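Local coordinates for periplasmic binding protein/LacI transcriptional regulator (Shewanella sp. ANA-3, PDB 5OCP) that probably delivers arabinose to an ABC transporter as its periplasmic binding protein, and holds both anomers of L-arabinofuranose, at residues F229-E242 / D274-R288. Sequence-based numbering, arbitrary orientation.
Sequences FKAMADGDVNATVE and DVFTQETAAAEYEKR. With GOL (glycerol), chain G.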
loop_
_atom_site.group_PDB
_atom_site.type_symbol
_atom_site.label_atom_id
_atom_site.label_comp_id
_atom_site.label_asym_id
_atom_site.label_seq_id
_atom_site.Cartn_x
_atom_site.Cartn_y
_atom_site.Cartn_z
ATOM N N PHE A 229 7.188 -4.072 12.391
ATOM C CA PHE A 229 7.330 -5.278 13.151
ATOM C C PHE A 229 8.327 -4.998 14.312
ATOM O O PHE A 229 8.060 -5.422 15.434
ATOM C CB PHE A 229 7.867 -6.440 12.314
ATOM C CG PHE A 229 6.764 -7.163 11.598
ATOM C CD1 PHE A 229 6.060 -8.205 12.224
ATOM C CD2 PHE A 229 6.453 -6.828 10.282
ATOM C CE1 PHE A 229 5.010 -8.837 11.617
ATOM C CE2 PHE A 229 5.415 -7.495 9.645
ATOM C CZ PHE A 229 4.658 -8.448 10.304
ATOM N N LYS A 230 9.342 -4.233 14.004
ATOM C CA LYS A 230 10.292 -3.803 15.077
ATOM C C LYS A 230 9.592 -2.971 16.192
ATOM O O LYS A 230 9.656 -3.308 17.383
ATOM C CB LYS A 230 11.441 -3.048 14.533
ATOM C CG LYS A 230 12.420 -2.628 15.640
ATOM C CD LYS A 230 13.786 -2.213 15.092
ATOM C CE LYS A 230 14.748 -1.829 16.231
ATOM N NZ LYS A 230 14.791 -2.882 17.301
ATOM N N ALA A 231 8.827 -1.975 15.768
ATOM C CA ALA A 231 7.967 -1.216 16.649
ATOM C C ALA A 231 6.970 -2.040 17.464
ATOM O O ALA A 231 6.684 -1.744 18.649
ATOM C CB ALA A 231 7.265 -0.124 15.821
ATOM N N MET A 232 6.372 -3.074 16.868
ATOM C CA MET A 232 5.494 -3.978 17.555
ATOM C C MET A 232 6.302 -4.800 18.611
ATOM O O MET A 232 5.820 -4.914 19.713
ATOM C CB MET A 232 4.800 -4.979 16.621
ATOM C CG MET A 232 3.664 -4.392 15.888
ATOM S SD MET A 232 2.477 -5.525 15.108
ATOM C CE MET A 232 3.458 -6.395 13.969
ATOM N N ALA A 233 7.490 -5.241 18.236
ATOM C CA ALA A 233 8.405 -6.030 19.104
ATOM C C ALA A 233 8.796 -5.165 20.302
ATOM O O ALA A 233 8.954 -5.686 21.423
ATOM C CB ALA A 233 9.644 -6.470 18.307
ATOM N N ASP A 234 8.914 -3.873 20.070
ATOM C CA ASP A 234 9.224 -2.895 21.126
ATOM C C ASP A 234 8.077 -2.395 21.938
ATOM O O ASP A 234 8.312 -1.726 22.974
ATOM C CB ASP A 234 10.062 -1.742 20.558
ATOM C CG ASP A 234 11.414 -2.240 20.037
ATOM O OD1 ASP A 234 11.814 -3.423 20.350
ATOM O OD2 ASP A 234 12.065 -1.480 19.263
ATOM N N GLY A 235 6.846 -2.687 21.560
ATOM C CA GLY A 235 5.672 -2.245 22.294
ATOM C C GLY A 235 5.037 -0.887 21.888
ATOM O O GLY A 235 4.036 -0.514 22.478
ATOM N N ASP A 236 5.528 -0.248 20.839
ATOM C CA ASP A 236 5.089 1.115 20.436
ATOM C C ASP A 236 3.894 1.168 19.495
ATOM O O ASP A 236 3.236 2.210 19.344
ATOM C CB ASP A 236 6.250 1.855 19.788
ATOM C CG ASP A 236 7.336 2.325 20.821
ATOM O OD1 ASP A 236 6.978 2.433 22.015
ATOM O OD2 ASP A 236 8.447 2.629 20.369
ATOM N N VAL A 237 3.610 0.046 18.827
ATOM C CA VAL A 237 2.392 -0.081 17.968
ATOM C C VAL A 237 1.783 -1.471 18.147
ATOM O O VAL A 237 2.408 -2.332 18.761
ATOM C CB VAL A 237 2.764 0.130 16.497
ATOM C CG1 VAL A 237 3.330 1.512 16.270
ATOM C CG2 VAL A 237 3.680 -0.953 15.987
ATOM N N ASN A 238 0.561 -1.673 17.676
ATOM C CA ASN A 238 -0.167 -2.871 18.075
ATOM C C ASN A 238 -0.386 -3.905 17.009
ATOM O O ASN A 238 -0.214 -5.071 17.297
ATOM C CB ASN A 238 -1.444 -2.505 18.671
ATOM C CG ASN A 238 -1.239 -1.639 19.913
ATOM O OD1 ASN A 238 -1.156 -0.413 19.815
ATOM N ND2 ASN A 238 -1.057 -2.294 21.082
ATOM N N ALA A 239 -0.807 -3.472 15.819
ATOM C CA ALA A 239 -1.301 -4.446 14.760
ATOM C C ALA A 239 -1.148 -3.869 13.392
ATOM O O ALA A 239 -1.239 -2.648 13.200
ATOM C CB ALA A 239 -2.735 -4.905 14.972
ATOM N N THR A 240 -0.840 -4.728 12.405
ATOM C CA THR A 240 -0.836 -4.330 11.017
ATOM C C THR A 240 -1.255 -5.491 10.157
ATOM O O THR A 240 -1.177 -6.638 10.580
ATOM C CB THR A 240 0.537 -3.790 10.600
ATOM O OG1 THR A 240 0.506 -3.245 9.288
ATOM C CG2 THR A 240 1.601 -4.898 10.618
ATOM N N VAL A 241 -1.743 -5.208 8.968
ATOM C CA VAL A 241 -2.024 -6.243 7.978
ATOM C C VAL A 241 -0.905 -6.259 7.006
ATOM O O VAL A 241 -0.440 -5.238 6.437
ATOM C CB VAL A 241 -3.359 -5.953 7.240
ATOM C CG1 VAL A 241 -3.589 -6.972 6.119
ATOM C CG2 VAL A 241 -4.490 -5.825 8.237
ATOM N N GLU A 242 -0.370 -7.432 6.724
ATOM C CA GLU A 242 0.733 -7.553 5.800
ATOM C C GLU A 242 0.307 -7.321 4.381
ATOM O O GLU A 242 -0.716 -7.840 3.977
ATOM C CB GLU A 242 1.313 -8.989 5.913
ATOM C CG GLU A 242 2.497 -9.227 5.050
ATOM C CD GLU A 242 3.187 -10.588 5.251
ATOM O OE1 GLU A 242 4.328 -10.644 4.885
ATOM O OE2 GLU A 242 2.647 -11.568 5.786
ATOM N N ASP A 274 -2.524 -11.260 6.237
ATOM C CA ASP A 274 -3.031 -11.525 7.593
ATOM C C ASP A 274 -2.673 -10.365 8.551
ATOM O O ASP A 274 -1.822 -9.553 8.254
ATOM C CB ASP A 274 -2.447 -12.800 8.185
ATOM C CG ASP A 274 -3.038 -14.068 7.596
ATOM O OD1 ASP A 274 -4.099 -14.007 6.902
ATOM O OD2 ASP A 274 -2.371 -15.129 7.803
ATOM N N VAL A 275 -3.424 -10.309 9.667
ATOM C CA VAL A 275 -3.148 -9.380 10.778
ATOM C C VAL A 275 -1.997 -9.941 11.648
ATOM O O VAL A 275 -2.078 -11.107 12.109
ATOM C CB VAL A 275 -4.386 -9.248 11.648
ATOM C CG1 VAL A 275 -4.100 -8.316 12.760
ATOM C CG2 VAL A 275 -5.549 -8.686 10.890
ATOM N N PHE A 276 -0.981 -9.101 11.864
ATOM C CA PHE A 276 0.132 -9.411 12.734
ATOM C C PHE A 276 0.069 -8.453 13.897
ATOM O O PHE A 276 -0.321 -7.265 13.724
ATOM C CB PHE A 276 1.405 -9.300 12.014
ATOM C CG PHE A 276 1.619 -10.409 10.996
ATOM C CD1 PHE A 276 1.042 -10.356 9.754
ATOM C CD2 PHE A 276 2.265 -11.525 11.330
ATOM C CE1 PHE A 276 1.209 -11.381 8.829
ATOM C CE2 PHE A 276 2.461 -12.582 10.409
ATOM C CZ PHE A 276 1.904 -12.497 9.179
ATOM N N THR A 277 0.422 -8.954 15.086
ATOM C CA THR A 277 0.327 -8.111 16.295
ATOM C C THR A 277 1.598 -8.301 17.150
ATOM O O THR A 277 2.523 -9.017 16.793
ATOM C CB THR A 277 -0.877 -8.523 17.127
ATOM O OG1 THR A 277 -0.590 -9.759 17.835
ATOM C CG2 THR A 277 -2.203 -8.640 16.279
ATOM N N GLN A 278 1.596 -7.680 18.307
ATOM C CA GLN A 278 2.734 -7.817 19.257
ATOM C C GLN A 278 2.966 -9.269 19.649
ATOM O O GLN A 278 4.108 -9.587 19.956
ATOM C CB GLN A 278 2.441 -6.980 20.545
ATOM C CG GLN A 278 2.472 -5.445 20.314
ATOM C CD GLN A 278 2.224 -4.636 21.578
ATOM O OE1 GLN A 278 2.062 -5.198 22.651
ATOM N NE2 GLN A 278 2.223 -3.348 21.472
ATOM N N GLU A 279 1.926 -10.073 19.609
ATOM C CA GLU A 279 1.972 -11.513 20.057
ATOM C C GLU A 279 3.038 -12.291 19.318
ATOM O O GLU A 279 3.785 -13.072 19.941
ATOM C CB GLU A 279 0.619 -12.191 19.942
ATOM C CG GLU A 279 -0.434 -11.424 20.778
ATOM C CD GLU A 279 -1.625 -12.244 21.231
ATOM O OE1 GLU A 279 -2.453 -11.669 22.015
ATOM O OE2 GLU A 279 -1.700 -13.427 20.801
ATOM N N THR A 280 3.231 -12.026 18.028
ATOM C CA THR A 280 4.251 -12.716 17.306
ATOM C C THR A 280 5.314 -11.824 16.824
ATOM O O THR A 280 6.217 -12.264 16.076
ATOM C CB THR A 280 3.695 -13.532 16.126
ATOM O OG1 THR A 280 3.062 -12.607 15.241
ATOM C CG2 THR A 280 2.790 -14.636 16.575
ATOM N N ALA A 281 5.371 -10.586 17.305
ATOM C CA ALA A 281 6.331 -9.658 16.722
ATOM C C ALA A 281 7.821 -9.998 16.916
ATOM O O ALA A 281 8.623 -9.730 16.007
ATOM C CB ALA A 281 6.071 -8.236 17.173
ATOM N N ALA A 282 8.213 -10.479 18.115
ATOM C CA ALA A 282 9.591 -10.858 18.312
ATOM C C ALA A 282 10.020 -11.945 17.310
ATOM O O ALA A 282 11.084 -11.807 16.656
ATOM C CB ALA A 282 9.858 -11.238 19.769
ATOM N N ALA A 283 9.196 -12.965 17.148
ATOM C CA ALA A 283 9.461 -14.087 16.260
ATOM C C ALA A 283 9.468 -13.640 14.788
ATOM O O ALA A 283 10.318 -13.990 14.005
ATOM C CB ALA A 283 8.435 -15.165 16.500
ATOM N N GLU A 284 8.525 -12.773 14.449
ATOM C CA GLU A 284 8.381 -12.354 13.058
ATOM C C GLU A 284 9.439 -11.361 12.662
ATOM O O GLU A 284 9.949 -11.438 11.542
ATOM C CB GLU A 284 7.001 -11.790 12.780
ATOM C CG GLU A 284 5.840 -12.780 12.720
ATOM C CD GLU A 284 5.842 -13.663 11.512
ATOM O OE1 GLU A 284 6.279 -13.184 10.430
ATOM O OE2 GLU A 284 5.408 -14.834 11.691
ATOM N N TYR A 285 9.814 -10.441 13.543
ATOM C CA TYR A 285 10.846 -9.437 13.226
ATOM C C TYR A 285 12.157 -10.131 12.904
ATOM O O TYR A 285 12.798 -9.773 11.929
ATOM C CB TYR A 285 11.018 -8.375 14.293
ATOM C CG TYR A 285 12.072 -7.381 13.916
ATOM C CD1 TYR A 285 11.887 -6.535 12.818
ATOM C CD2 TYR A 285 13.265 -7.300 14.631
ATOM C CE1 TYR A 285 12.847 -5.667 12.422
ATOM C CE2 TYR A 285 14.240 -6.391 14.255
ATOM C CZ TYR A 285 14.035 -5.582 13.155
ATOM O OH TYR A 285 15.002 -4.668 12.762
ATOM N N GLU A 286 12.429 -11.219 13.619
ATOM C CA GLU A 286 13.607 -12.033 13.371
ATOM C C GLU A 286 13.591 -12.482 11.907
ATOM O O GLU A 286 14.520 -12.172 11.160
ATOM C CB GLU A 286 13.628 -13.249 14.298
ATOM C CG GLU A 286 14.288 -12.993 15.643
ATOM C CD GLU A 286 15.451 -12.025 15.545
ATOM O OE1 GLU A 286 15.336 -10.899 16.073
ATOM O OE2 GLU A 286 16.482 -12.391 14.941
ATOM N N LYS A 287 12.550 -13.206 11.487
ATOM C CA LYS A 287 12.493 -13.630 10.080
ATOM C C LYS A 287 12.653 -12.436 9.136
ATOM O O LYS A 287 13.547 -12.397 8.293
ATOM C CB LYS A 287 11.234 -14.408 9.826
ATOM C CG LYS A 287 11.240 -15.641 10.722
ATOM C CD LYS A 287 10.111 -16.568 10.497
ATOM C CE LYS A 287 8.812 -15.919 10.815
ATOM N NZ LYS A 287 7.748 -16.937 10.983
ATOM N N ARG A 288 11.884 -11.388 9.383
ATOM C CA ARG A 288 11.850 -10.245 8.462
ATOM C C ARG A 288 13.079 -9.316 8.402
ATOM O O ARG A 288 13.268 -8.705 7.358
ATOM C CB ARG A 288 10.548 -9.432 8.652
ATOM C CG ARG A 288 9.327 -10.322 8.441
ATOM C CD ARG A 288 8.084 -9.852 9.169
ATOM N NE ARG A 288 6.959 -10.773 9.013
ATOM C CZ ARG A 288 6.142 -10.789 7.952
ATOM N NH1 ARG A 288 6.279 -9.863 7.015
ATOM N NH2 ARG A 288 5.186 -11.685 7.893
HETATM C C1 GOL G . 13.737 -8.882 18.193
HETATM O O1 GOL G . 12.827 -9.876 17.639
HETATM C C2 GOL G . 13.050 -7.749 18.980
HETATM O O2 GOL G . 12.472 -8.397 20.140
HETATM C C3 GOL G . 14.020 -6.599 19.334
HETATM O O3 GOL G . 13.545 -5.283 18.974
HETATM O O HOH W 1 2.578 -1.730 24.330
HETATM O O HOH W 2 0.092 -12.325 5.583
#
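The F229 ring carries R288 on one face: the guanidinium lies nearly parallel to it, planes 9° apart, and R288 CD sits over the ring centre, 3.6 Å from the centroid. The stack sits in one lobe of the type I periplasmic binding protein fold, beside the last two strands of its sheet. F229 also turns its edge to the face of F276 in an offset edge-to-face pair, centroids 5.5 Å apart. At the edge of the R288 guanidinium sit two carboxylates, and R288 salt-bridges both: E284, one helical turn back, accepts NE and NH2 side-on at its single atom OE1, and E242, from the other segment, accepts NH1 on OE1 at 3.0 Å, the nitrogen approaching from above the carboxylate plane. With F229 beneath and two acids at the rim, the guanidinium has little freedom to rotate. E242 gets there by an extended chain, CG anti to the backbone N (chi1 -178°), which brings OE2 close to F276 CE1.

Strand 275-277 is the edge strand of the sheet, running antiparallel to 239-242, while helices 226-234 and 278-296 pack on the side where T240 and F276 point. T240 and F276 form the hydrogen-bonded pair, and E242 N adds a bond to D274 O. On the opposite face A239 and V241 meet T277 and V275, and A239 and T277 also touch W117 of helix 107-121.

Between the helices, M232 CB rests on A281 CB at 3.5 Å, and Y285 takes K230 CB over one face. T277 caps helix 278-296 through OG1, which accepts from E279 N. Just beyond, Q278 reaches out to the turn after helix 226-234, its NE2 donating almost straight (170°) to V237 O at 2.9 Å from above the carbonyl plane.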